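Side-chain contacts in Wnt inhibitor of Dorsal protein (Drosophila melanogaster, PDB 4KRR), which probably acts as a secreted Wnt ligand for frizzled receptors, the chain here being its N-terminal domain with the linker: residues Leu6-Glu9 / Asp10-Lys14; Ser50-Arg53 / Glu54-Tyr57; Ala65-His68 / Thr69-Asp73; Ser112-Ile115 / Gly116-Arg120. All coordinates share one frame; numbering follows the deposited sequence.

Contact 1: residues Leu6-Glu9 / Asp10-Lys14; sequences LSWE and DITGK
Ser7 and Asp10 meet at the N-terminus of helix 8-26, the first helix of this Wnt N-terminal domain, with Ser7 as the N-cap residue. The polar side-chain contact of the cap is slight: Ser7 OG gives a weak bond to Asp10 OD2 at 3.3 Å. Ser7 OG is swung over beside its own carbonyl carbon (chi1 172°), which brings it to the carboxylate. Asp10 also lies close to a like charge, with Glu9 OE2 4.3 Å from Asp10 OD1 and the two carboxylates turned almost perpendicular; solvent and the positive end of the helix dipole would probably ease this repulsion.

Backbone bonds begin with Ile11 N to Ser7 O, 3.2 Å and in the carbonyl plane, and continue with Gly13 N to Glu9 O. Trp8 O is gripped twice, by Thr12 N at 3.0 Å, from above the carbonyl plane, and by Thr12 OG1. Without the hydroxyl, as with an alanine at Thr12, Trp8 O would probably be left with the backbone N-H as the remaining donor of the pair.

The apolar contacts lie on the side facing helix 53-75, where Leu6 and Trp8 both rest on Leu70. Leu6 and Ile11 cross at about a right angle, CD1 of Leu6 touching CG1 of Ile11 at 3.9 Å. Leu6 CG sits over one face of the indole, offset toward the rim, and His107 stacks with the same ring. At the ring's edge, near its plane, Thr12 OG1 lies 4.4 Å from Trp8 CE3 while giving its 2.8 Å bond to Trp8 O.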
ATOM      1  N   LEU A   6       9.687  -1.187  17.253  1.00 81.17           N
ATOM      2  CA  LEU A   6       9.226  -1.666  15.957  1.00 83.48           C
ATOM      3  C   LEU A   6       9.486  -3.154  15.733  1.00 86.68           C
ATOM      4  O   LEU A   6      10.623  -3.615  15.816  1.00 90.10           O
ATOM      5  CB  LEU A   6       9.866  -0.856  14.825  1.00 77.85           C
ATOM      6  CG  LEU A   6       9.681  -1.395  13.406  1.00 70.47           C
ATOM      7  CD1 LEU A   6       8.207  -1.434  13.033  1.00 76.24           C
ATOM      8  CD2 LEU A   6      10.467  -0.548  12.420  1.00 71.66           C
ATOM      9  N   SER A   7       8.419  -3.895  15.446  1.00 77.82           N
ATOM     10  CA  SER A   7       8.521  -5.304  15.087  1.00 62.60           C
ATOM     11  C   SER A   7       7.980  -5.515  13.680  1.00 71.90           C
ATOM     12  O   SER A   7       6.779  -5.383  13.444  1.00 81.29           O
ATOM     13  CB  SER A   7       7.737  -6.168  16.073  1.00 73.73           C
ATOM     14  OG  SER A   7       7.680  -7.514  15.628  1.00 86.17           O
ATOM     15  N   TRP A   8       8.866  -5.841  12.745  1.00 62.84           N
ATOM     16  CA  TRP A   8       8.458  -6.032  11.358  1.00 59.79           C
ATOM     17  C   TRP A   8       7.591  -7.273  11.176  1.00 63.63           C
ATOM     18  O   TRP A   8       6.827  -7.366  10.216  1.00 74.97           O
ATOM     19  CB  TRP A   8       9.674  -6.075  10.430  1.00 51.87           C
ATOM     20  CG  TRP A   8      10.202  -4.713  10.096  1.00 61.85           C
ATOM     21  CD1 TRP A   8      11.353  -4.143  10.556  1.00 62.20           C
ATOM     22  CD2 TRP A   8       9.586  -3.742   9.240  1.00 66.58           C
ATOM     23  NE1 TRP A   8      11.497  -2.880  10.033  1.00 63.74           N
ATOM     24  CE2 TRP A   8      10.425  -2.609   9.223  1.00 65.21           C
ATOM     25  CE3 TRP A   8       8.409  -3.721   8.485  1.00 57.35           C
ATOM     26  CZ2 TRP A   8      10.125  -1.469   8.480  1.00 62.21           C
ATOM     27  CZ3 TRP A   8       8.113  -2.588   7.748  1.00 56.06           C
ATOM     28  CH2 TRP A   8       8.967  -1.478   7.752  1.00 58.78           C
ATOM     29  N   GLU A   9       7.707  -8.217  12.102  1.00 58.77           N
ATOM     30  CA  GLU A   9       6.897  -9.430  12.064  1.00 69.72           C
ATOM     31  C   GLU A   9       5.421  -9.114  12.299  1.00 73.77           C
ATOM     32  O   GLU A   9       4.548  -9.625  11.599  1.00 65.97           O
ATOM     33  CB  GLU A   9       7.396 -10.436  13.103  1.00 77.80           C
ATOM     34  CG  GLU A   9       6.529 -11.679  13.236  1.00 86.35           C
ATOM     35  CD  GLU A   9       7.096 -12.682  14.222  1.00 97.61           C
ATOM     36  OE1 GLU A   9       8.253 -13.113  14.033  1.00 94.64           O
ATOM     37  OE2 GLU A   9       6.387 -13.036  15.188  1.00104.78           O
ATOM     38  N   ASP A  10       5.151  -8.265  13.285  1.00 76.98           N
ATOM     39  CA  ASP A  10       3.781  -7.895  13.619  1.00 80.12           C
ATOM     40  C   ASP A  10       3.184  -6.956  12.575  1.00 73.94           C
ATOM     41  O   ASP A  10       2.019  -7.088  12.204  1.00 77.20           O
ATOM     42  CB  ASP A  10       3.724  -7.248  15.003  1.00 89.36           C
ATOM     43  CG  ASP A  10       4.265  -8.154  16.089  1.00106.19           C
ATOM     44  OD1 ASP A  10       4.234  -9.388  15.905  1.00110.23           O
ATOM     45  OD2 ASP A  10       4.722  -7.632  17.128  1.00113.64           O
ATOM     46  N   ILE A  11       3.991  -6.007  12.109  1.00 60.32           N
ATOM     47  CA  ILE A  11       3.547  -5.044  11.107  1.00 59.99           C
ATOM     48  C   ILE A  11       3.166  -5.740   9.803  1.00 59.44           C
ATOM     49  O   ILE A  11       2.086  -5.508   9.256  1.00 54.62           O
ATOM     50  CB  ILE A  11       4.629  -3.983  10.828  1.00 54.46           C
ATOM     51  CG1 ILE A  11       4.819  -3.088  12.054  1.00 61.39           C
ATOM     52  CG2 ILE A  11       4.252  -3.136   9.626  1.00 63.46           C
ATOM     53  CD1 ILE A  11       3.590  -2.274  12.405  1.00 67.11           C
ATOM     54  N   THR A  12       4.058  -6.599   9.318  1.00 51.91           N
ATOM     55  CA  THR A  12       3.819  -7.358   8.095  1.00 49.80           C
ATOM     56  C   THR A  12       2.613  -8.280   8.244  1.00 50.95           C
ATOM     57  O   THR A  12       1.781  -8.377   7.344  1.00 46.42           O
ATOM     58  CB  THR A  12       5.056  -8.196   7.703  1.00 50.51           C
ATOM     59  OG1 THR A  12       6.176  -7.325   7.493  1.00 49.35           O
ATOM     60  CG2 THR A  12       4.792  -8.989   6.433  1.00 47.48           C
ATOM     61  N   GLY A  13       2.528  -8.950   9.389  1.00 47.44           N
ATOM     62  CA  GLY A  13       1.420  -9.844   9.676  1.00 55.11           C
ATOM     63  C   GLY A  13       0.065  -9.167   9.575  1.00 53.79           C
ATOM     64  O   GLY A  13      -0.830  -9.655   8.885  1.00 52.18           O
ATOM     65  N   LYS A  14      -0.078  -8.034  10.260  1.00 55.80           N
ATOM     66  CA  LYS A  14      -1.322  -7.270  10.240  1.00 59.98           C
ATOM     67  C   LYS A  14      -1.566  -6.678   8.859  1.00 52.72           C
ATOM     68  O   LYS A  14      -2.700  -6.649   8.379  1.00 52.93           O
ATOM     69  CB  LYS A  14      -1.303  -6.152  11.290  1.00 64.09           C
ATOM     70  CG  LYS A  14      -1.342  -6.633  12.739  1.00 74.46           C
ATOM     71  CD  LYS A  14      -1.517  -5.470  13.716  1.00 81.81           C
ATOM     72  CE  LYS A  14      -0.350  -4.494  13.663  1.00 82.93           C
ATOM     73  NZ  LYS A  14      -0.568  -3.282  14.512  1.00 94.91           N
TER

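Contact 2: residues Ser50-Arg53 / Glu54-Tyr57; sequences SPNR and EDVY
Asn52 and Asp55 grip each other across the first turn of helix 53-75. From Asn52 CB, which lies 3.9 Å from Asp55 OD2, the side chain turns between its own backbone N and carbonyl carbon (chi1 60°), bringing Asn52 CG within 3.1 Å of Asp55 OD2. Asn52 OD1 then accepts from Asp55 N at 2.9 Å, the donor almost in line with the side-chain C=O. Asn52 ND2 passes 3.3 Å from Asp55 OD2 at an angle too poor for a bond.

The return bond runs from Asn52 N to Asp55 OD2, 2.9 Å with an N-H...O angle of 162°, and uses the anti lone pair of that oxygen. Amide and carboxylate planes are only 7° apart, although the two side chains cross at about a right angle. The other carboxylate oxygen, Asp55 OD1, takes a salt bridge from Lys42, so the aspartate is held at both oxygens.

Beside the polar pair, Pro51 CB packs on Asp55 CB at 3.7 Å, and more loosely on Val56 CG2. Glu54 bends away to the hydroxyls of Tyr203, Ser200 and Tyr169, while Arg53 reaches the carbonyl of Tyr169. The reciprocal bonds between Asn52 and Asp55, each side chain meeting the other's backbone N-H, are those of a capping box at a helix N-terminus.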
ATOM      1  N   SER A  50       9.685 -11.179 -14.302  1.00 47.63           N
ATOM      2  CA  SER A  50       8.685 -10.811 -15.295  1.00 46.64           C
ATOM      3  C   SER A  50       7.279 -10.951 -14.724  1.00 42.25           C
ATOM      4  O   SER A  50       6.558 -11.886 -15.066  1.00 38.54           O
ATOM      5  CB  SER A  50       8.840 -11.673 -16.551  1.00 53.55           C
ATOM      6  OG  SER A  50       7.918 -11.284 -17.552  1.00 70.66           O
ATOM      7  N   PRO A  51       6.881 -10.013 -13.852  1.00 38.88           N
ATOM      8  CA  PRO A  51       5.587 -10.105 -13.172  1.00 28.15           C
ATOM      9  C   PRO A  51       4.416  -9.849 -14.109  1.00 31.36           C
ATOM     10  O   PRO A  51       4.506  -8.998 -14.998  1.00 34.26           O
ATOM     11  CB  PRO A  51       5.669  -8.996 -12.123  1.00 28.00           C
ATOM     12  CG  PRO A  51       6.597  -7.998 -12.714  1.00 41.20           C
ATOM     13  CD  PRO A  51       7.617  -8.790 -13.479  1.00 31.70           C
ATOM     14  N   ASN A  52       3.332 -10.594 -13.917  1.00 37.91           N
ATOM     15  CA  ASN A  52       2.089 -10.312 -14.620  1.00 41.25           C
ATOM     16  C   ASN A  52       1.244  -9.316 -13.830  1.00 32.69           C
ATOM     17  O   ASN A  52       1.626  -8.909 -12.730  1.00 28.41           O
ATOM     18  CB  ASN A  52       1.310 -11.599 -14.933  1.00 44.36           C
ATOM     19  CG  ASN A  52       0.920 -12.380 -13.687  1.00 40.35           C
ATOM     20  OD1 ASN A  52       0.507 -11.811 -12.675  1.00 39.41           O
ATOM     21  ND2 ASN A  52       1.042 -13.700 -13.763  1.00 34.72           N
ATOM     22  N   ARG A  53       0.099  -8.936 -14.389  1.00 31.33           N
ATOM     23  CA  ARG A  53      -0.747  -7.906 -13.793  1.00 32.52           C
ATOM     24  C   ARG A  53      -1.199  -8.260 -12.375  1.00 28.97           C
ATOM     25  O   ARG A  53      -1.301  -7.388 -11.512  1.00 34.92           O
ATOM     26  CB  ARG A  53      -1.963  -7.627 -14.682  1.00 29.37           C
ATOM     27  CG  ARG A  53      -2.615  -6.277 -14.418  1.00 38.95           C
ATOM     28  CD  ARG A  53      -3.963  -6.155 -15.113  1.00 37.93           C
ATOM     29  NE  ARG A  53      -3.857  -6.146 -16.569  1.00 38.87           N
ATOM     30  CZ  ARG A  53      -4.048  -5.071 -17.328  1.00 42.15           C
ATOM     31  NH1 ARG A  53      -4.358  -3.909 -16.770  1.00 41.49           N
ATOM     32  NH2 ARG A  53      -3.934  -5.158 -18.647  1.00 39.42           N
ATOM     33  N   GLU A  54      -1.457  -9.539 -12.129  1.00 26.23           N
ATOM     34  CA  GLU A  54      -1.878  -9.974 -10.801  1.00 29.09           C
ATOM     35  C   GLU A  54      -0.730  -9.953  -9.793  1.00 35.39           C
ATOM     36  O   GLU A  54      -0.946  -9.655  -8.617  1.00 34.29           O
ATOM     37  CB  GLU A  54      -2.545 -11.352 -10.846  1.00 39.25           C
ATOM     38  CG  GLU A  54      -3.901 -11.356 -11.545  1.00 45.42           C
ATOM     39  CD  GLU A  54      -3.771 -11.191 -13.045  1.00 47.59           C
ATOM     40  OE1 GLU A  54      -2.917 -11.883 -13.636  1.00 47.40           O
ATOM     41  OE2 GLU A  54      -4.502 -10.360 -13.627  1.00 34.89           O
ATOM     42  N   ASP A  55       0.480 -10.272 -10.251  1.00 39.12           N
ATOM     43  CA  ASP A  55       1.674 -10.177  -9.409  1.00 32.16           C
ATOM     44  C   ASP A  55       1.840  -8.741  -8.934  1.00 35.03           C
ATOM     45  O   ASP A  55       2.140  -8.480  -7.768  1.00 37.89           O
ATOM     46  CB  ASP A  55       2.930 -10.582 -10.188  1.00 26.26           C
ATOM     47  CG  ASP A  55       2.958 -12.057 -10.536  1.00 37.15           C
ATOM     48  OD1 ASP A  55       2.651 -12.889  -9.656  1.00 38.30           O
ATOM     49  OD2 ASP A  55       3.293 -12.380 -11.696  1.00 36.88           O
ATOM     50  N   VAL A  56       1.642  -7.814  -9.865  1.00 31.35           N
ATOM     51  CA  VAL A  56       1.755  -6.389  -9.597  1.00 26.91           C
ATOM     52  C   VAL A  56       0.732  -5.912  -8.565  1.00 32.45           C
ATOM     53  O   VAL A  56       1.075  -5.169  -7.647  1.00 35.96           O
ATOM     54  CB  VAL A  56       1.613  -5.584 -10.902  1.00 38.25           C
ATOM     55  CG1 VAL A  56       1.472  -4.096 -10.617  1.00 33.63           C
ATOM     56  CG2 VAL A  56       2.808  -5.853 -11.805  1.00 46.16           C
ATOM     57  N   TYR A  57      -0.517  -6.344  -8.707  1.00 37.23           N
ATOM     58  CA  TYR A  57      -1.551  -5.942  -7.758  1.00 33.90           C
ATOM     59  C   TYR A  57      -1.252  -6.439  -6.347  1.00 39.29           C
ATOM     60  O   TYR A  57      -1.328  -5.676  -5.385  1.00 38.71           O
ATOM     61  CB  TYR A  57      -2.941  -6.428  -8.183  1.00 40.30           C
ATOM     62  CG  TYR A  57      -3.969  -6.229  -7.091  1.00 39.98           C
ATOM     63  CD1 TYR A  57      -4.586  -4.996  -6.909  1.00 35.61           C
ATOM     64  CD2 TYR A  57      -4.301  -7.262  -6.222  1.00 36.83           C
ATOM     65  CE1 TYR A  57      -5.516  -4.803  -5.902  1.00 32.28           C
ATOM     66  CE2 TYR A  57      -5.223  -7.077  -5.211  1.00 40.42           C
ATOM     67  CZ  TYR A  57      -5.828  -5.847  -5.058  1.00 40.57           C
ATOM     68  OH  TYR A  57      -6.748  -5.668  -4.053  1.00 41.86           O
TER

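Contact 3: residues Ala65-His68 / Thr69-Asp73; sequences AIVH and TLTKD
Thr69 and Thr71 fold their hydroxyls back onto the preceding turn of helix 53-75, onto Ala65 and Val67 respectively. On the buried side, Thr71 OG1 gives a 2.7 Å bond to Val67 O, which also accepts Thr71 N at 2.8 Å; the two donors come from opposite faces of the carbonyl plane. The hydroxyl's place beside its own backbone N (chi1 -56°) brings it to that carbonyl, and Val67 CG1 lies 3.8 Å from Thr71 OG1.

Thr69 repeats the pattern: OG1 reaches Ala65 O at 2.7 Å, while Thr69 N approaches from the other face at 3.0 Å. With a valine in its place the hydroxyl would be gone, and Ala65 O would probably keep a single donor of the two.

The looser side carries His68 and Lys72. The exposed lysine is extended, and its CD comes only within 4.4 Å of His68 CE1, obliquely to the ring. His68 NE2 bonds to Lys156 O.

Around these turns, Val67 and Thr71 face helix 97-107 through Leu101, Tyr104 and Ala100; Ile66, Thr69 and Leu70 meet helix 8-26, as does Ala65, which with His68 also lies against helix 158-170.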
ATOM      1  N   ALA A  65      -0.724  -1.874   2.350  1.00 37.43           N
ATOM      2  CA  ALA A  65      -1.326  -2.246   3.626  1.00 36.69           C
ATOM      3  C   ALA A  65      -0.305  -2.217   4.754  1.00 38.61           C
ATOM      4  O   ALA A  65      -0.630  -1.865   5.887  1.00 42.61           O
ATOM      5  CB  ALA A  65      -1.970  -3.617   3.528  1.00 41.44           C
ATOM      6  N   ILE A  66       0.929  -2.591   4.439  1.00 42.35           N
ATOM      7  CA  ILE A  66       2.002  -2.586   5.423  1.00 38.15           C
ATOM      8  C   ILE A  66       2.369  -1.156   5.810  1.00 39.70           C
ATOM      9  O   ILE A  66       2.544  -0.849   6.990  1.00 43.63           O
ATOM     10  CB  ILE A  66       3.245  -3.340   4.901  1.00 34.55           C
ATOM     11  CG1 ILE A  66       2.934  -4.833   4.762  1.00 37.45           C
ATOM     12  CG2 ILE A  66       4.432  -3.142   5.833  1.00 37.88           C
ATOM     13  CD1 ILE A  66       4.080  -5.650   4.207  1.00 35.43           C
ATOM     14  N   VAL A  67       2.473  -0.284   4.810  1.00 38.15           N
ATOM     15  CA  VAL A  67       2.797   1.121   5.043  1.00 35.37           C
ATOM     16  C   VAL A  67       1.656   1.843   5.762  1.00 36.67           C
ATOM     17  O   VAL A  67       1.887   2.657   6.658  1.00 40.06           O
ATOM     18  CB  VAL A  67       3.151   1.848   3.724  1.00 41.26           C
ATOM     19  CG1 VAL A  67       3.353   3.338   3.965  1.00 40.20           C
ATOM     20  CG2 VAL A  67       4.402   1.233   3.097  1.00 38.59           C
ATOM     21  N   HIS A  68       0.423   1.529   5.371  1.00 35.90           N
ATOM     22  CA  HIS A  68      -0.757   2.087   6.023  1.00 31.77           C
ATOM     23  C   HIS A  68      -0.783   1.687   7.494  1.00 41.98           C
ATOM     24  O   HIS A  68      -1.094   2.499   8.366  1.00 48.27           O
ATOM     25  CB  HIS A  68      -2.030   1.603   5.322  1.00 35.73           C
ATOM     26  CG  HIS A  68      -3.283   2.274   5.795  1.00 44.27           C
ATOM     27  ND1 HIS A  68      -3.932   1.909   6.956  1.00 43.22           N
ATOM     28  CD2 HIS A  68      -4.017   3.275   5.254  1.00 45.21           C
ATOM     29  CE1 HIS A  68      -5.006   2.661   7.114  1.00 45.34           C
ATOM     30  NE2 HIS A  68      -5.082   3.497   6.094  1.00 44.56           N
ATOM     31  N   THR A  69      -0.448   0.428   7.762  1.00 47.66           N
ATOM     32  CA  THR A  69      -0.411  -0.081   9.127  1.00 50.52           C
ATOM     33  C   THR A  69       0.692   0.608   9.924  1.00 56.69           C
ATOM     34  O   THR A  69       0.478   1.028  11.062  1.00 50.54           O
ATOM     35  CB  THR A  69      -0.186  -1.607   9.154  1.00 57.38           C
ATOM     36  OG1 THR A  69      -1.259  -2.262   8.466  1.00 59.59           O
ATOM     37  CG2 THR A  69      -0.125  -2.119  10.586  1.00 57.28           C
ATOM     38  N   LEU A  70       1.867   0.729   9.311  1.00 50.90           N
ATOM     39  CA  LEU A  70       3.021   1.343   9.958  1.00 52.08           C
ATOM     40  C   LEU A  70       2.793   2.826  10.233  1.00 48.07           C
ATOM     41  O   LEU A  70       3.133   3.329  11.304  1.00 49.33           O
ATOM     42  CB  LEU A  70       4.280   1.150   9.108  1.00 47.88           C
ATOM     43  CG  LEU A  70       5.560   1.803   9.634  1.00 55.42           C
ATOM     44  CD1 LEU A  70       5.898   1.281  11.023  1.00 55.93           C
ATOM     45  CD2 LEU A  70       6.721   1.577   8.672  1.00 55.52           C
ATOM     46  N   THR A  71       2.217   3.522   9.259  1.00 41.33           N
ATOM     47  CA  THR A  71       1.905   4.939   9.408  1.00 43.24           C
ATOM     48  C   THR A  71       0.906   5.163  10.541  1.00 54.89           C
ATOM     49  O   THR A  71       1.093   6.042  11.387  1.00 44.81           O
ATOM     50  CB  THR A  71       1.311   5.518   8.112  1.00 46.72           C
ATOM     51  OG1 THR A  71       2.211   5.283   7.024  1.00 40.37           O
ATOM     52  CG2 THR A  71       1.064   7.014   8.254  1.00 48.35           C
ATOM     53  N   LYS A  72      -0.150   4.357  10.551  1.00 50.89           N
ATOM     54  CA  LYS A  72      -1.218   4.497  11.535  1.00 60.59           C
ATOM     55  C   LYS A  72      -0.737   4.164  12.943  1.00 55.46           C
ATOM     56  O   LYS A  72      -1.004   4.904  13.889  1.00 59.89           O
ATOM     57  CB  LYS A  72      -2.410   3.613  11.159  1.00 58.03           C
ATOM     58  CG  LYS A  72      -3.640   3.816  12.026  1.00 60.93           C
ATOM     59  CD  LYS A  72      -4.820   3.010  11.507  1.00 66.42           C
ATOM     60  CE  LYS A  72      -6.080   3.292  12.311  1.00 81.72           C
ATOM     61  NZ  LYS A  72      -7.250   2.517  11.810  1.00 83.06           N
ATOM     62  N   ASP A  73      -0.024   3.051  13.075  1.00 57.24           N
ATOM     63  CA  ASP A  73       0.470   2.610  14.376  1.00 57.58           C
ATOM     64  C   ASP A  73       1.492   3.576  14.968  1.00 62.17           C
ATOM     65  O   ASP A  73       1.553   3.751  16.186  1.00 69.71           O
ATOM     66  CB  ASP A  73       1.051   1.200  14.283  1.00 60.33           C
ATOM     67  CG  ASP A  73      -0.019   0.141  14.119  1.00 71.92           C
ATOM     68  OD1 ASP A  73      -1.123   0.480  13.643  1.00 73.30           O
ATOM     69  OD2 ASP A  73       0.242  -1.029  14.466  1.00 78.45           O
TER

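Contact 4: residues Ser112-Ile115 / Gly116-Arg120; sequences SGAI and GHNRR
The start of helix 113-127 joins Ile115 to Arg119 one turn on, a contact of an apolar branch with a guanidinium. Ile115 CG2 lies 3.4 Å from Arg119 NE and 3.6 Å from Arg119 NH2, meeting the flat group obliquely. Arg119 leaves its backbone with CG beside N (chi1 -64°) and runs extended to NE; the chain skirts the outer end of the Ile115 carbonyl, Arg119 CG 3.2 Å from Ile115 O, before reaching the methyl. Its tip makes a long, weak ion pair with Glu48.

Arg119 N bonds to Ile115 O at 3.1 Å, and Asn118 N to Ala114 O. Gly116 N reaches Ser112 O at 3.0 Å from well above the carbonyl plane. Gly116 packs close to Ser112 CA, with little room for a CB, and Gly113 has a positive phi (57°), which glycine adopts readily.

Asn118 CB lies 3.4 Å from Ala114 O; the amide stays alongside that carbonyl, ND2 at an angle too poor for a bond, and OD1 accepts from Val195 N. His117 turns away to bond through NE2 to Ser193 O. The helix is thus held along strand 195-196, with Ala114 and His117 both on Val195, while Asn118 and Arg119 face helix 53-75 through Val56 and Met63.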
ATOM      1  N   SER A 112      14.034  -2.744  -8.635  1.00 40.85           N
ATOM      2  CA  SER A 112      14.427  -2.260  -9.950  1.00 41.56           C
ATOM      3  C   SER A 112      13.424  -2.775 -10.974  1.00 44.87           C
ATOM      4  O   SER A 112      12.506  -3.518 -10.626  1.00 39.03           O
ATOM      5  CB  SER A 112      15.844  -2.725 -10.293  1.00 45.87           C
ATOM      6  OG  SER A 112      16.305  -2.130 -11.493  1.00 48.30           O
ATOM      7  N   GLY A 113      13.594  -2.379 -12.230  1.00 39.31           N
ATOM      8  CA  GLY A 113      12.672  -2.780 -13.277  1.00 38.39           C
ATOM      9  C   GLY A 113      11.242  -2.369 -12.968  1.00 36.03           C
ATOM     10  O   GLY A 113      10.992  -1.257 -12.502  1.00 37.40           O
ATOM     11  N   ALA A 114      10.305  -3.276 -13.220  1.00 37.66           N
ATOM     12  CA  ALA A 114       8.891  -3.015 -12.978  1.00 39.90           C
ATOM     13  C   ALA A 114       8.606  -2.903 -11.485  1.00 36.74           C
ATOM     14  O   ALA A 114       7.813  -2.065 -11.056  1.00 42.64           O
ATOM     15  CB  ALA A 114       8.039  -4.112 -13.597  1.00 33.99           C
ATOM     16  N   ILE A 115       9.260  -3.757 -10.704  1.00 43.82           N
ATOM     17  CA  ILE A 115       9.105  -3.766  -9.254  1.00 42.12           C
ATOM     18  C   ILE A 115       9.444  -2.412  -8.638  1.00 39.53           C
ATOM     19  O   ILE A 115       8.664  -1.866  -7.858  1.00 42.43           O
ATOM     20  CB  ILE A 115       9.987  -4.848  -8.604  1.00 44.44           C
ATOM     21  CG1 ILE A 115       9.593  -6.233  -9.120  1.00 54.72           C
ATOM     22  CG2 ILE A 115       9.869  -4.794  -7.092  1.00 50.30           C
ATOM     23  CD1 ILE A 115       8.165  -6.617  -8.806  1.00 53.78           C
ATOM     24  N   GLY A 116      10.605  -1.874  -8.997  1.00 39.14           N
ATOM     25  CA  GLY A 116      11.050  -0.595  -8.477  1.00 36.42           C
ATOM     26  C   GLY A 116      10.092   0.532  -8.809  1.00 41.44           C
ATOM     27  O   GLY A 116       9.779   1.366  -7.959  1.00 37.47           O
ATOM     28  N   HIS A 117       9.618   0.554 -10.051  1.00 36.29           N
ATOM     29  CA  HIS A 117       8.702   1.594 -10.494  1.00 42.43           C
ATOM     30  C   HIS A 117       7.385   1.525  -9.737  1.00 31.22           C
ATOM     31  O   HIS A 117       6.841   2.550  -9.326  1.00 34.17           O
ATOM     32  CB  HIS A 117       8.435   1.478 -11.993  1.00 40.28           C
ATOM     33  CG  HIS A 117       7.357   2.394 -12.482  1.00 42.52           C
ATOM     34  ND1 HIS A 117       7.559   3.742 -12.683  1.00 42.42           N
ATOM     35  CD2 HIS A 117       6.060   2.157 -12.797  1.00 35.72           C
ATOM     36  CE1 HIS A 117       6.437   4.296 -13.107  1.00 45.61           C
ATOM     37  NE2 HIS A 117       5.513   3.356 -13.186  1.00 38.87           N
ATOM     38  N   ASN A 118       6.878   0.310  -9.556  1.00 27.71           N
ATOM     39  CA  ASN A 118       5.587   0.115  -8.908  1.00 37.47           C
ATOM     40  C   ASN A 118       5.606   0.498  -7.434  1.00 39.88           C
ATOM     41  O   ASN A 118       4.612   0.979  -6.900  1.00 32.80           O
ATOM     42  CB  ASN A 118       5.100  -1.325  -9.086  1.00 25.26           C
ATOM     43  CG  ASN A 118       4.708  -1.632 -10.520  1.00 34.65           C
ATOM     44  OD1 ASN A 118       4.393  -0.727 -11.295  1.00 31.48           O
ATOM     45  ND2 ASN A 118       4.723  -2.910 -10.880  1.00 27.34           N
ATOM     46  N   ARG A 119       6.741   0.289  -6.775  1.00 35.01           N
ATOM     47  CA  ARG A 119       6.866   0.700  -5.384  1.00 46.33           C
ATOM     48  C   ARG A 119       6.812   2.221  -5.273  1.00 42.92           C
ATOM     49  O   ARG A 119       6.237   2.763  -4.329  1.00 38.46           O
ATOM     50  CB  ARG A 119       8.145   0.142  -4.760  1.00 45.04           C
ATOM     51  CG  ARG A 119       8.167  -1.373  -4.698  1.00 59.22           C
ATOM     52  CD  ARG A 119       9.385  -1.883  -3.961  1.00 66.28           C
ATOM     53  NE  ARG A 119       9.509  -3.334  -4.062  1.00 72.88           N
ATOM     54  CZ  ARG A 119      10.480  -4.039  -3.493  1.00 75.62           C
ATOM     55  NH1 ARG A 119      11.410  -3.422  -2.780  1.00 81.21           N
ATOM     56  NH2 ARG A 119      10.524  -5.356  -3.636  1.00 78.42           N
ATOM     57  N   ARG A 120       7.400   2.905  -6.252  1.00 36.98           N
ATOM     58  CA  ARG A 120       7.295   4.359  -6.333  1.00 35.81           C
ATOM     59  C   ARG A 120       5.851   4.793  -6.584  1.00 38.47           C
ATOM     60  O   ARG A 120       5.397   5.800  -6.042  1.00 35.69           O
ATOM     61  CB  ARG A 120       8.211   4.914  -7.428  1.00 36.42           C
ATOM     62  CG  ARG A 120       9.687   4.906  -7.064  1.00 47.81           C
ATOM     63  CD  ARG A 120      10.560   5.319  -8.241  1.00 54.66           C
ATOM     64  NE  ARG A 120      10.155   6.603  -8.806  1.00 59.61           N
ATOM     65  CZ  ARG A 120      10.578   7.783  -8.363  1.00 77.43           C
ATOM     66  NH1 ARG A 120      11.420   7.849  -7.342  1.00 86.85           N
ATOM     67  NH2 ARG A 120      10.157   8.900  -8.942  1.00 83.85           N
TER

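Overall arrangement
Contacts 2 and 3 lie on helix 53-75, one capping its start and the other in its later turns, their centres about 23 Å apart. Contact 3 is buried and contact 1 lies at the surface, yet both turn threonine hydroxyls onto helix carbonyls. Helices 8-26 and 53-75 meet here: Lys14 forms a salt bridge with Asp73, and Ile11 packs on Ile66. Contacts 2 and 4, both partly buried, touch where Val56 meets Asn118 and Pro51 meets Ala114. The reciprocal bonds of contact 2 contrast with the weak Ser7-Asp10 bond at the cap of contact 1, whereas contact 4 sets an isoleucine methyl against an arginine at a glycine-bearing helix start.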